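Side-chain contact in SusD homolog (PDB 4F53), which probably binds mucin O-glycans at the outer membrane, as a lipoprotein of the SusD and RagB family with a TPR-like helical fold: residues A[162-167]-A[217-222]. Residues are numbered along the deposited sequence; the frame is centred on the assembly and turned at random.
With CA (calcium ion), chain D.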
loop_
_atom_site.group_PDB
_atom_site.type_symbol
_atom_site.label_atom_id
_atom_site.label_comp_id
_atom_site.label_asym_id
_atom_site.label_seq_id
_atom_site.Cartn_x
_atom_site.Cartn_y
_atom_site.Cartn_z
ATOM N N ASP A 162 -8.117 -15.885 13.158
ATOM C CA ASP A 162 -8.431 -14.891 14.184
ATOM C C ASP A 162 -9.422 -13.853 13.645
ATOM O O ASP A 162 -10.339 -13.457 14.373
ATOM C CB ASP A 162 -7.152 -14.208 14.732
ATOM C CG ASP A 162 -6.248 -15.142 15.541
ATOM O OD1 ASP A 162 -6.727 -16.233 15.964
ATOM O OD2 ASP A 162 -5.058 -14.815 15.705
ATOM N N LEU A 163 -9.289 -13.477 12.354
ATOM C CA LEU A 163 -10.190 -12.528 11.707
ATOM C C LEU A 163 -11.637 -13.073 11.697
ATOM O O LEU A 163 -12.566 -12.308 11.966
ATOM C CB LEU A 163 -9.690 -12.218 10.283
ATOM C CG LEU A 163 -10.357 -11.084 9.516
ATOM C CD1 LEU A 163 -10.494 -9.835 10.372
ATOM C CD2 LEU A 163 -9.616 -10.829 8.243
ATOM N N ASP A 164 -11.825 -14.397 11.445
ATOM C CA ASP A 164 -13.151 -15.042 11.502
ATOM C C ASP A 164 -13.803 -14.868 12.889
ATOM O O ASP A 164 -15.002 -14.604 12.971
ATOM C CB ASP A 164 -13.059 -16.533 11.163
ATOM C CG ASP A 164 -13.321 -16.855 9.705
ATOM O OD1 ASP A 164 -13.945 -16.020 9.018
ATOM O OD2 ASP A 164 -12.928 -17.962 9.258
ATOM N N ASN A 165 -13.006 -14.959 13.968
ATOM C CA ASN A 165 -13.506 -14.777 15.331
ATOM C C ASN A 165 -13.817 -13.309 15.602
ATOM O O ASN A 165 -14.823 -13.037 16.243
ATOM C CB ASN A 165 -12.525 -15.348 16.372
ATOM C CG ASN A 165 -12.363 -16.858 16.248
ATOM O OD1 ASN A 165 -13.317 -17.594 15.935
ATOM N ND2 ASN A 165 -11.150 -17.356 16.465
ATOM N N ILE A 166 -12.999 -12.370 15.069
ATOM C CA ILE A 166 -13.199 -10.920 15.197
ATOM C C ILE A 166 -14.510 -10.547 14.486
ATOM O O ILE A 166 -15.307 -9.798 15.035
ATOM C CB ILE A 166 -11.969 -10.120 14.642
ATOM C CG1 ILE A 166 -10.734 -10.304 15.526
ATOM C CG2 ILE A 166 -12.278 -8.609 14.407
ATOM C CD1 ILE A 166 -9.423 -10.010 14.790
ATOM N N ILE A 167 -14.733 -11.081 13.280
ATOM C CA ILE A 167 -15.950 -10.835 12.492
ATOM C C ILE A 167 -17.206 -11.275 13.316
ATOM O O ILE A 167 -18.190 -10.533 13.366
ATOM C CB ILE A 167 -15.827 -11.545 11.119
ATOM C CG1 ILE A 167 -14.822 -10.791 10.209
ATOM C CG2 ILE A 167 -17.202 -11.683 10.424
ATOM C CD1 ILE A 167 -14.279 -11.583 9.015
ATOM N N ASN A 217 -8.357 -24.209 7.737
ATOM C CA ASN A 217 -9.333 -25.128 8.326
ATOM C C ASN A 217 -10.326 -25.631 7.259
ATOM O O ASN A 217 -11.545 -25.662 7.510
ATOM C CB ASN A 217 -10.072 -24.464 9.502
ATOM C CG ASN A 217 -9.152 -23.954 10.578
ATOM O OD1 ASN A 217 -8.181 -24.611 10.939
ATOM N ND2 ASN A 217 -9.431 -22.767 11.108
ATOM N N GLY A 218 -9.791 -25.988 6.080
ATOM C CA GLY A 218 -10.581 -26.507 4.968
ATOM C C GLY A 218 -11.166 -25.449 4.053
ATOM O O GLY A 218 -11.688 -25.794 2.996
ATOM N N LYS A 219 -11.094 -24.151 4.439
ATOM C CA LYS A 219 -11.624 -23.040 3.627
ATOM C C LYS A 219 -10.577 -22.555 2.645
ATOM O O LYS A 219 -9.519 -22.095 3.056
ATOM C CB LYS A 219 -12.082 -21.870 4.510
ATOM C CG LYS A 219 -13.230 -22.163 5.483
ATOM C CD LYS A 219 -13.325 -20.971 6.453
ATOM C CE LYS A 219 -14.537 -20.944 7.346
ATOM N NZ LYS A 219 -14.755 -19.569 7.887
ATOM N N THR A 220 -10.860 -22.656 1.355
ATOM C CA THR A 220 -9.958 -22.213 0.280
ATOM C C THR A 220 -10.024 -20.695 0.115
ATOM O O THR A 220 -10.911 -20.046 0.696
ATOM C CB THR A 220 -10.360 -22.899 -1.041
ATOM O OG1 THR A 220 -11.673 -22.460 -1.383
ATOM C CG2 THR A 220 -10.323 -24.427 -0.948
ATOM N N SER A 221 -9.108 -20.132 -0.689
ATOM C CA SER A 221 -9.116 -18.698 -1.007
ATOM C C SER A 221 -10.512 -18.282 -1.549
ATOM O O SER A 221 -11.078 -17.291 -1.092
ATOM C CB SER A 221 -8.040 -18.360 -2.031
ATOM O OG SER A 221 -6.745 -18.697 -1.577
ATOM N N GLN A 222 -11.061 -19.058 -2.498
ATOM C CA GLN A 222 -12.390 -18.821 -3.063
ATOM C C GLN A 222 -13.472 -18.751 -1.961
ATOM O O GLN A 222 -14.275 -17.815 -1.959
ATOM C CB GLN A 222 -12.763 -19.936 -4.073
ATOM C CG GLN A 222 -14.221 -19.853 -4.518
ATOM C CD GLN A 222 -14.646 -20.885 -5.508
ATOM O OE1 GLN A 222 -13.906 -21.798 -5.863
ATOM N NE2 GLN A 222 -15.890 -20.777 -5.941
HETATM CA CA CA D . -7.190 -26.100 12.399
HETATM O O HOH W 1 -11.528 -20.506 10.755
HETATM O O HOH W 2 -4.755 -26.192 13.689
HETATM O O HOH W 3 -6.313 -24.123 13.781
HETATM O O HOH W 4 -8.396 -27.852 10.816
#
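D164 meets K219 in a surface salt bridge, the one direct contact between 162-167 and 217-222. Its CB points from the helix toward 217-222, and OD2 takes a hydrogen bond from K219 NZ at 2.8 Å. The ammonium group comes in 42° out of the carboxylate plane, arriving from the direction opposite to the aspartate. K219 spans the gap because its chain runs extended beyond CG, with chi2 and chi3 near 170°. Both charges have second partners: K201 of helix 190-207 binds D164 OD1, and E227 of helix 221-231 binds K219 NZ. The contact thus ties a helix of the TPR-like fold to a short, weakly bonded antiparallel pair, 215-216 with 219-220. A lysine in place of D164 would probably leave K219 and K201 without their shared carboxylate and set like charges facing one another. A water also joins the segments, donating to D164 OD2 at 3.3 Å and accepting from N217 ND2 at 3.1 Å. The other end of that amide, N217 OD1, binds calcium at 2.3 Å, alongside three waters. Farther along the helix, I167 packs on Y194, A197 and N198 of helix 190-207.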